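Local coordinates for homoserine dehydrogenase (Thermoplasma acidophilum, PDB 3ING), which probably catalyses the NADP(H)-dependent interconversion of aspartate semialdehyde and homoserine on the route to threonine and methionine, at residues R70-S73 / G74-D77; P150-S153 / V154-Y157; I220-N223 / H224-T228; V313-D316 / I317-S321. All coordinates share one frame; numbering follows the deposited sequence. Where two conformers were deposited one is given.

Interaction 1. Residues R70-S73 / G74-D77; sequences RAFS and GPED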
loop_
_atom_site.group_PDB
_atom_site.type_symbol
_atom_site.label_atom_id
_atom_site.label_comp_id
_atom_site.label_asym_id
_atom_site.label_seq_id
_atom_site.Cartn_x
_atom_site.Cartn_y
_atom_site.Cartn_z
ATOM N N ARG A 70 -10.857 -4.954 38.911
ATOM C CA ARG A 70 -11.282 -6.348 38.782
ATOM C C ARG A 70 -10.121 -7.223 38.244
ATOM O O ARG A 70 -9.778 -7.192 37.036
ATOM C CB ARG A 70 -12.466 -6.348 37.835
ATOM C CG ARG A 70 -13.076 -7.653 37.461
ATOM C CD ARG A 70 -14.463 -7.309 36.942
ATOM N NE ARG A 70 -14.970 -8.194 35.899
ATOM C CZ ARG A 70 -15.610 -9.338 36.106
ATOM N NH1 ARG A 70 -15.815 -9.800 37.347
ATOM N NH2 ARG A 70 -16.031 -10.037 35.049
ATOM N N ALA A 71 -9.514 -7.981 39.165
ATOM C CA ALA A 71 -8.306 -8.766 38.919
ATOM C C ALA A 71 -8.368 -9.699 37.714
ATOM O O ALA A 71 -9.279 -10.493 37.575
ATOM C CB ALA A 71 -7.935 -9.558 40.166
ATOM N N PHE A 72 -7.325 -9.622 36.888
ATOM C CA PHE A 72 -7.172 -10.436 35.687
ATOM C C PHE A 72 -6.235 -11.609 35.918
ATOM O O PHE A 72 -5.090 -11.413 36.302
ATOM C CB PHE A 72 -6.586 -9.557 34.587
ATOM C CG PHE A 72 -6.425 -10.246 33.248
ATOM C CD1 PHE A 72 -7.534 -10.673 32.538
ATOM C CD2 PHE A 72 -5.170 -10.427 32.689
ATOM C CE1 PHE A 72 -7.400 -11.260 31.311
ATOM C CE2 PHE A 72 -5.031 -11.018 31.447
ATOM C CZ PHE A 72 -6.149 -11.423 30.764
ATOM N N SER A 73 -6.707 -12.829 35.667
ATOM C CA SER A 73 -5.870 -14.029 35.846
ATOM C C SER A 73 -5.257 -14.571 34.550
ATOM O O SER A 73 -4.215 -15.210 34.578
ATOM C CB SER A 73 -6.695 -15.123 36.511
ATOM O OG SER A 73 -7.150 -14.667 37.769
ATOM N N GLY A 74 -5.916 -14.340 33.424
ATOM C CA GLY A 74 -5.434 -14.792 32.133
ATOM C C GLY A 74 -6.539 -14.625 31.117
ATOM O O GLY A 74 -7.642 -14.217 31.473
ATOM N N PRO A 75 -6.266 -14.976 29.855
ATOM C CA PRO A 75 -7.208 -14.865 28.738
ATOM C C PRO A 75 -8.551 -15.508 28.985
ATOM O O PRO A 75 -9.542 -15.054 28.436
ATOM C CB PRO A 75 -6.505 -15.622 27.611
ATOM C CG PRO A 75 -5.094 -15.563 27.952
ATOM C CD PRO A 75 -4.975 -15.520 29.418
ATOM N N GLU A 76 -8.577 -16.573 29.775
ATOM C CA GLU A 76 -9.811 -17.258 30.101
ATOM C C GLU A 76 -10.841 -16.273 30.647
ATOM O O GLU A 76 -12.011 -16.388 30.340
ATOM C CB GLU A 76 -9.538 -18.375 31.120
ATOM N N ASP A 77 -10.401 -15.287 31.432
ATOM C CA ASP A 77 -11.317 -14.265 31.977
ATOM C C ASP A 77 -12.118 -13.494 30.929
ATOM O O ASP A 77 -13.140 -12.879 31.265
ATOM C CB ASP A 77 -10.540 -13.228 32.794
ATOM C CG ASP A 77 -9.950 -13.791 34.074
ATOM O OD1 ASP A 77 -10.445 -14.829 34.541
ATOM O OD2 ASP A 77 -8.991 -13.179 34.605
HETATM O O HOH W 1 -9.616 -13.421 37.362
#

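Interaction 2. Residues P150-S153 / V154-Y157; sequences PLFS and VLDY. With EDO (1,2-ethanediol), chain G.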
loop_
_atom_site.group_PDB
_atom_site.type_symbol
_atom_site.label_atom_id
_atom_site.label_comp_id
_atom_site.label_asym_id
_atom_site.label_seq_id
_atom_site.Cartn_x
_atom_site.Cartn_y
_atom_site.Cartn_z
ATOM N N PRO A 150 2.535 1.008 6.190
ATOM C CA PRO A 150 1.867 -0.100 5.502
ATOM C C PRO A 150 2.846 -1.025 4.794
ATOM O O PRO A 150 3.669 -0.590 3.981
ATOM C CB PRO A 150 0.964 0.602 4.478
ATOM C CG PRO A 150 0.784 1.980 5.026
ATOM C CD PRO A 150 2.074 2.317 5.713
ATOM N N LEU A 151 2.748 -2.320 5.104
ATOM C CA LEU A 151 3.689 -3.290 4.630
ATOM C C LEU A 151 2.908 -4.538 4.225
ATOM O O LEU A 151 2.819 -4.855 3.034
ATOM C CB LEU A 151 4.731 -3.563 5.750
ATOM C CG LEU A 151 6.049 -4.225 5.338
ATOM C CD1 LEU A 151 7.142 -4.098 6.424
ATOM C CD2 LEU A 151 5.853 -5.651 4.950
ATOM N N PHE A 152 2.315 -5.248 5.181
ATOM C CA PHE A 152 1.650 -6.511 4.796
ATOM C C PHE A 152 0.401 -6.245 3.985
ATOM O O PHE A 152 0.069 -7.024 3.082
ATOM C CB PHE A 152 1.446 -7.434 6.001
ATOM C CG PHE A 152 2.734 -7.910 6.579
ATOM C CD1 PHE A 152 3.587 -8.727 5.840
ATOM C CD2 PHE A 152 3.165 -7.452 7.782
ATOM C CE1 PHE A 152 4.790 -9.103 6.338
ATOM C CE2 PHE A 152 4.367 -7.867 8.298
ATOM C CZ PHE A 152 5.179 -8.691 7.570
ATOM N N SER A 153 -0.272 -5.147 4.256
ATOM C CA SER A 153 -1.471 -4.783 3.485
ATOM C C SER A 153 -1.071 -4.455 2.025
ATOM O O SER A 153 -1.839 -4.692 1.073
ATOM C CB SER A 153 -2.171 -3.607 4.148
ATOM O OG SER A 153 -1.366 -2.438 4.343
ATOM N N VAL A 154 0.139 -3.896 1.872
ATOM C CA VAL A 154 0.708 -3.582 0.531
ATOM C C VAL A 154 1.037 -4.879 -0.208
ATOM O O VAL A 154 0.722 -5.069 -1.401
ATOM C CB VAL A 154 1.947 -2.712 0.677
ATOM C CG1 VAL A 154 2.709 -2.548 -0.660
ATOM C CG2 VAL A 154 1.552 -1.343 1.301
ATOM N N LEU A 155 1.692 -5.773 0.511
ATOM C CA LEU A 155 2.071 -7.075 -0.055
ATOM C C LEU A 155 0.827 -7.883 -0.370
ATOM O O LEU A 155 0.799 -8.570 -1.393
ATOM C CB LEU A 155 3.001 -7.841 0.890
ATOM C CG LEU A 155 4.414 -7.315 1.150
ATOM C CD1 LEU A 155 5.080 -8.128 2.187
ATOM C CD2 LEU A 155 5.234 -7.320 -0.107
ATOM N N ASP A 156 -0.223 -7.780 0.457
ATOM C CA ASP A 156 -1.460 -8.539 0.220
ATOM C C ASP A 156 -2.362 -7.964 -0.880
ATOM O O ASP A 156 -3.032 -8.699 -1.568
ATOM C CB ASP A 156 -2.330 -8.619 1.494
ATOM C CG ASP A 156 -1.763 -9.555 2.560
ATOM O OD1 ASP A 156 -0.888 -10.352 2.217
ATOM O OD2 ASP A 156 -2.210 -9.487 3.736
ATOM N N TYR A 157 -2.454 -6.646 -0.998
ATOM C CA TYR A 157 -3.459 -6.073 -1.896
ATOM C C TYR A 157 -2.992 -5.104 -2.967
ATOM O O TYR A 157 -3.823 -4.654 -3.762
ATOM C CB TYR A 157 -4.523 -5.351 -1.038
ATOM C CG TYR A 157 -5.136 -6.256 -0.009
ATOM C CD1 TYR A 157 -6.005 -7.278 -0.391
ATOM C CD2 TYR A 157 -4.805 -6.150 1.331
ATOM C CE1 TYR A 157 -6.526 -8.133 0.536
ATOM C CE2 TYR A 157 -5.322 -7.008 2.254
ATOM C CZ TYR A 157 -6.204 -7.978 1.857
ATOM O OH TYR A 157 -6.755 -8.858 2.779
HETATM C C1 EDO G . -1.775 -11.781 6.286
HETATM O O1 EDO G . -1.092 -10.625 5.806
HETATM C C2 EDO G . -1.632 -12.936 5.284
HETATM O O2 EDO G . -1.522 -12.528 3.894
#

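Interaction 3. Residues I220-N223 / H224-T228; sequences ILVN and HIFGT. With EDO (1,2-ethanediol), chain I.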
loop_
_atom_site.group_PDB
_atom_site.type_symbol
_atom_site.label_atom_id
_atom_site.label_comp_id
_atom_site.label_asym_id
_atom_site.label_seq_id
_atom_site.Cartn_x
_atom_site.Cartn_y
_atom_site.Cartn_z
ATOM N N ILE A 220 9.220 -12.928 10.576
ATOM C CA ILE A 220 7.871 -12.693 10.083
ATOM C C ILE A 220 7.931 -12.341 8.597
ATOM O O ILE A 220 7.158 -12.872 7.792
ATOM C CB ILE A 220 7.156 -11.593 10.915
ATOM C CG1 ILE A 220 7.046 -12.052 12.362
ATOM C CG2 ILE A 220 5.742 -11.216 10.283
ATOM C CD1 ILE A 220 6.600 -10.977 13.324
ATOM N N LEU A 221 8.886 -11.487 8.230
ATOM C CA LEU A 221 9.056 -11.075 6.823
ATOM C C LEU A 221 9.423 -12.239 5.911
ATOM O O LEU A 221 8.779 -12.443 4.887
ATOM C CB LEU A 221 10.119 -9.966 6.687
ATOM C CG LEU A 221 9.767 -8.557 7.132
ATOM C CD1 LEU A 221 11.060 -7.735 7.300
ATOM C CD2 LEU A 221 8.797 -7.901 6.155
ATOM N N VAL A 222 10.464 -12.979 6.257
ATOM C CA VAL A 222 10.906 -14.093 5.409
ATOM C C VAL A 222 9.798 -15.145 5.316
ATOM O O VAL A 222 9.509 -15.639 4.235
ATOM C CB VAL A 222 12.272 -14.694 5.847
ATOM C CG1 VAL A 222 12.149 -15.558 7.159
ATOM C CG2 VAL A 222 12.911 -15.518 4.663
ATOM N N ASN A 223 9.132 -15.467 6.431
ATOM C CA ASN A 223 8.036 -16.478 6.398
ATOM C C ASN A 223 6.832 -15.982 5.586
ATOM O O ASN A 223 6.245 -16.716 4.808
ATOM C CB ASN A 223 7.584 -16.878 7.814
ATOM C CG ASN A 223 8.648 -17.606 8.590
ATOM O OD1 ASN A 223 9.645 -18.073 8.028
ATOM N ND2 ASN A 223 8.395 -17.792 9.887
ATOM N N HIS A 224 6.447 -14.728 5.783
ATOM C CA HIS A 224 5.394 -14.152 4.969
ATOM C C HIS A 224 5.713 -14.149 3.451
ATOM O O HIS A 224 4.921 -14.578 2.659
ATOM C CB HIS A 224 5.131 -12.707 5.347
ATOM C CG HIS A 224 3.974 -12.120 4.613
ATOM N ND1 HIS A 224 2.716 -12.031 5.169
ATOM C CD2 HIS A 224 3.861 -11.632 3.356
ATOM C CE1 HIS A 224 1.883 -11.495 4.293
ATOM N NE2 HIS A 224 2.547 -11.256 3.184
ATOM N N ILE A 225 6.864 -13.622 3.066
ATOM C CA ILE A 225 7.165 -13.423 1.676
ATOM C C ILE A 225 7.523 -14.731 1.009
ATOM O O ILE A 225 7.026 -14.989 -0.108
ATOM C CB ILE A 225 8.292 -12.428 1.491
ATOM C CG1 ILE A 225 7.843 -11.063 2.034
ATOM C CG2 ILE A 225 8.710 -12.362 0.003
ATOM C CD1 ILE A 225 8.941 -10.015 2.167
ATOM N N PHE A 226 8.389 -15.544 1.641
ATOM C CA PHE A 226 8.857 -16.757 0.959
ATOM C C PHE A 226 8.220 -18.063 1.397
ATOM O O PHE A 226 8.557 -19.121 0.883
ATOM C CB PHE A 226 10.380 -16.816 1.033
ATOM C CG PHE A 226 11.041 -15.687 0.271
ATOM C CD1 PHE A 226 10.994 -15.660 -1.105
ATOM C CD2 PHE A 226 11.652 -14.643 0.935
ATOM C CE1 PHE A 226 11.571 -14.619 -1.813
ATOM C CE2 PHE A 226 12.242 -13.603 0.224
ATOM C CZ PHE A 226 12.193 -13.602 -1.146
ATOM N N GLY A 227 7.266 -18.002 2.313
ATOM C CA GLY A 227 6.530 -19.198 2.670
ATOM C C GLY A 227 7.292 -20.190 3.516
ATOM O O GLY A 227 6.950 -21.368 3.552
ATOM N N THR A 228 8.327 -19.738 4.202
ATOM C CA THR A 228 9.093 -20.591 5.067
ATOM C C THR A 228 8.463 -20.586 6.458
ATOM O O THR A 228 7.492 -19.846 6.711
ATOM C CB THR A 228 10.525 -20.054 5.154
ATOM O OG1 THR A 228 10.454 -18.639 5.381
ATOM C CG2 THR A 228 11.244 -20.298 3.832
HETATM C C1 EDO I . 7.039 -14.425 -3.706
HETATM O O1 EDO I . 8.477 -14.541 -3.530
HETATM C C2 EDO I . 6.427 -13.122 -3.175
HETATM O O2 EDO I . 5.631 -13.219 -1.937
HETATM O O HOH W 2 5.018 -19.435 5.749
#

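Interaction 4. Residues V313-D316 / I317-S321; sequences VVND and ILLLS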
loop_
_atom_site.group_PDB
_atom_site.type_symbol
_atom_site.label_atom_id
_atom_site.label_comp_id
_atom_site.label_asym_id
_atom_site.label_seq_id
_atom_site.Cartn_x
_atom_site.Cartn_y
_atom_site.Cartn_z
ATOM N N VAL A 313 -2.996 -1.669 13.511
ATOM C CA VAL A 313 -3.845 -2.665 14.172
ATOM C C VAL A 313 -5.318 -2.495 13.771
ATOM O O VAL A 313 -5.999 -3.492 13.453
ATOM C CB VAL A 313 -3.698 -2.643 15.735
ATOM C CG1 VAL A 313 -4.664 -3.599 16.403
ATOM C CG2 VAL A 313 -2.213 -2.903 16.160
ATOM N N VAL A 314 -5.820 -1.256 13.753
ATOM C CA VAL A 314 -7.249 -1.064 13.463
ATOM C C VAL A 314 -7.519 -1.308 11.972
ATOM O O VAL A 314 -8.583 -1.797 11.615
ATOM C CB VAL A 314 -7.803 0.287 13.979
ATOM C CG1 VAL A 314 -9.268 0.495 13.530
ATOM C CG2 VAL A 314 -7.715 0.349 15.505
ATOM N N ASN A 315 -6.539 -1.016 11.116
ATOM C CA ASN A 315 -6.675 -1.377 9.696
ATOM C C ASN A 315 -6.845 -2.886 9.563
ATOM O O ASN A 315 -7.718 -3.355 8.835
ATOM C CB ASN A 315 -5.484 -0.914 8.862
ATOM C CG ASN A 315 -5.744 -1.065 7.393
ATOM O OD1 ASN A 315 -5.233 -1.995 6.725
ATOM N ND2 ASN A 315 -6.625 -0.219 6.889
ATOM N N ASP A 316 -6.041 -3.657 10.307
ATOM C CA ASP A 316 -6.168 -5.114 10.298
ATOM C C ASP A 316 -7.559 -5.550 10.762
ATOM O O ASP A 316 -8.150 -6.467 10.173
ATOM C CB ASP A 316 -5.100 -5.800 11.146
ATOM C CG ASP A 316 -3.773 -6.023 10.405
ATOM O OD1 ASP A 316 -3.724 -5.960 9.146
ATOM O OD2 ASP A 316 -2.788 -6.346 11.115
ATOM N N ILE A 317 -8.071 -4.926 11.824
ATOM C CA ILE A 317 -9.439 -5.234 12.312
ATOM C C ILE A 317 -10.494 -5.017 11.206
ATOM O O ILE A 317 -11.406 -5.849 10.988
ATOM C CB ILE A 317 -9.793 -4.383 13.567
ATOM C CG1 ILE A 317 -8.892 -4.767 14.758
ATOM C CG2 ILE A 317 -11.299 -4.533 13.923
ATOM C CD1 ILE A 317 -9.109 -3.899 16.042
ATOM N N LEU A 318 -10.342 -3.910 10.482
ATOM C CA LEU A 318 -11.293 -3.554 9.438
ATOM C C LEU A 318 -11.127 -4.474 8.234
ATOM O O LEU A 318 -12.126 -4.908 7.637
ATOM C CB LEU A 318 -11.128 -2.080 9.064
ATOM C CG LEU A 318 -11.509 -1.147 10.207
ATOM C CD1 LEU A 318 -11.271 0.329 9.844
ATOM C CD2 LEU A 318 -12.985 -1.380 10.602
ATOM N N LEU A 319 -9.897 -4.854 7.909
ATOM C CA LEU A 319 -9.711 -5.832 6.810
ATOM C C LEU A 319 -10.388 -7.158 7.159
ATOM O O LEU A 319 -11.024 -7.777 6.306
ATOM C CB LEU A 319 -8.232 -6.063 6.492
ATOM C CG LEU A 319 -7.481 -4.922 5.765
ATOM C CD1 LEU A 319 -5.961 -5.154 5.737
ATOM C CD2 LEU A 319 -8.073 -4.840 4.333
ATOM N N LEU A 320 -10.278 -7.584 8.415
ATOM C CA LEU A 320 -10.891 -8.850 8.815
ATOM C C LEU A 320 -12.413 -8.768 8.932
ATOM O O LEU A 320 -13.092 -9.779 8.849
ATOM C CB LEU A 320 -10.277 -9.377 10.095
ATOM C CG LEU A 320 -8.932 -10.058 9.920
ATOM C CD1 LEU A 320 -8.220 -10.263 11.274
ATOM C CD2 LEU A 320 -9.121 -11.399 9.240
ATOM N N SER A 321 -12.945 -7.563 9.098
ATOM C CA SER A 321 -14.386 -7.386 9.178
ATOM C C SER A 321 -15.054 -7.794 7.871
ATOM O O SER A 321 -16.195 -8.246 7.882
ATOM C CB SER A 321 -14.765 -5.944 9.522
ATOM O OG SER A 321 -14.594 -5.074 8.421
#

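Interaction 1. Residues R70-S73 / G74-D77
Phe72 and Asp77 close over the backbone of Gly74 in a compact turn, an example of how one carboxylate oxygen can organise a loop. On the tight side, the Phe72 ring lies across the glycine: Gly74 CA sits 4.0 Å from the ring centroid, 25° off its normal, as a CH-pi contact. The Phe72 side chain is extended, its CG anti to the backbone N (chi1 -177°), which lays the ring along the following residues until CZ stands 4.5 Å from Pro75 CD. Asp77 OD2 accepts the amide of Ser73 nearly straight, at a modelled N-to-OD2 separation of 2.5 Å that is probably somewhat too short; the amide of Gly74 adds a weak bond to the same oxygen. The solvent side is looser and is bridged by a water. It donates to Asp77 OD2 and to Ala71 O, 3.0 Å from the latter, and accepts from Ser73 OG. Pro75 starts a 3-10 segment, with Asp77 N bonded to Gly74 O, and packs on Leu102 and Met105 of helix 97-108. Phe72, resting on Met10, comes within about 4 Å of bound NADPH at its nearest atoms, so this surface turn belongs to the rim of the dinucleotide site in the Rossmann-type domain.

Interaction 2. Residues P150-S153 / V154-Y157
Leu151 swings CG anti to its own backbone N (chi1 -162°), whereas Leu155, one turn later, holds CG anti to the carbonyl carbon (chi1 -67°); the two isobutyl groups thus run side by side in one direction, with Leu151 CD2 3.8 Å from Leu155 CD1. The same Leu151 methyl rests over the centre of the Phe152 ring, 3.8 Å above its plane, and Phe152 CD1 meets Leu155 CD1 at 4.0 Å. Pro150 closes the start of the turn, its CB 3.8 Å from Val154 CG2. In the backbone, Leu155 N donates to the carbonyl O of the N-cap residue, Leu151, with an N-H...O angle of 163°. The first amides are held by Glu142, a sodium ligand, whose carboxylate accepts from Leu151, Phe152 and Ser153; a carboxylate at a helix start is well placed to balance the helix dipole. Asp156 OD2 forms a salt bridge with Arg140, both Asp156 oxygens accept from a 1,2-ethanediol probably left by the crystallisation liquor, and Ser153 OG is hydrogen-bonded to Ser158 of the second subunit. Helix 152-157 lies with Leu151, Phe152 and Leu155 against helix 212-226, with Leu151, Val154 and Leu155 on strand 286-291, and with Leu151 and Leu155 also reaching strand 164-170.

Interaction 3. Residues I220-N223 / H224-T228
Asn223 and Thr228 join their polar ends across the close of a helix: Thr228 OG1 donates to Asn223 OD1 at 2.8 Å, in the carbonyl plane and on a lone pair (C=O...O angle 137°), the two side chains crossing at about a right angle. Thr228 places its hydroxyl between its own backbone N and carbonyl carbon (chi1 47°), which turns OG1 back toward the helix. The asparagine oxygen also accepts from the amide of Tyr230 and so ties down two points of the departing chain. Beside this polar pair, Val222 CG2 approaches the Phe226 ring obliquely, 4.0 Å from CD2, while Ile225 CG2 lies over the centre of the ring, 3.7 Å above its plane.

The next shell is the helix backbone. Ile225 N and Phe226 N bond to Leu221 O and Val222 O, but the bond of Gly227 N to Asn223 O is weak (130°), and Gly227, with positive phi, is the first residue to leave the helical conformation. A water donates to Asn223 O and to Thr228 O, linking the last turn to the chain that leaves it. Further out, Val222 and Phe226 pack on Val255 and Pro262 of the neighbouring sheet, and Ile220 and Leu221 face Phe152. His224 ND1 is hydrogen-bonded to Tyr141 OH, which helps set the tilt of the imidazole.

In effect, the side-chain oxygen of Asn223 probably makes up for backbone bonding where the helical pattern weakens: the residue is buried, and its oxygen, taking two donors, holds the turn after helix 212-226.

Interaction 4. Residues V313-D316 / I317-S321
Asn315 and Asp316 bring the flat groups of this helical turn, and Leu319 meets both. The Asn315 amide, whose orientation in the model is doubtful, lies obliquely against the Leu319 isobutyl group; it reaches there because CG stands anti to the backbone N (chi1 -170°). On another side of that group, the Asp316 carboxylate comes loosely near, OD1 4.2 Å from Leu319 CD1. Its oxygens are engaged elsewhere: OD1 forms a salt bridge with Arg140 NE, and OD2 accepts the amide of Glu142, a sodium ligand, which is consistent with a second-shell role for Asp316 at the metal site. These partners would be expected to stabilise a buried negative charge.

The rest is hydrocarbon packing along the helix. Val314 and Leu318 lie side by side, pointing the same way, with CG1 and CD1 4.2 Å apart, and Leu318 CG rides on Val314 O at 3.3 Å. Ile317 CD1 stands 4.5 Å from Val313 CG1. Four successive backbone bonds support the row, that of Leu319 N to Asn315 O measuring 2.8 Å.

Helix 306-321 is wedged between parts of the fold. Val313, Ile317 and Leu320 lie on strand 85-88, and Val313, Asp316 and Leu320 on strand 112-115; Val314 packs on Val19, Ile22 and Ile23 of helix 14-29, while Leu318 and Leu319 press on Leu160 of the second subunit.

Interaction 1 is a surface turn of the nucleotide-binding domain, held by a carboxylate, a water and one ring, and stands about 34 Å, centre to centre, from both interaction 2 and interaction 3. Those two are neighbours: Phe152 and Asp156 meet His224, joining helices 152-157 and 212-226. Interaction 2 also touches interaction 4, Tyr157 against Leu319, and both reach the second subunit, which interaction 3 does not. Interactions 2 and 4 are buried and mostly apolar, yet their acids share Arg140, while Glu142 of the sodium site is held by backbone amides in interaction 2 and by Asp316 in interaction 4. Interaction 3 is only partly buried, its side-chain bonding between the segments lying at a helix end.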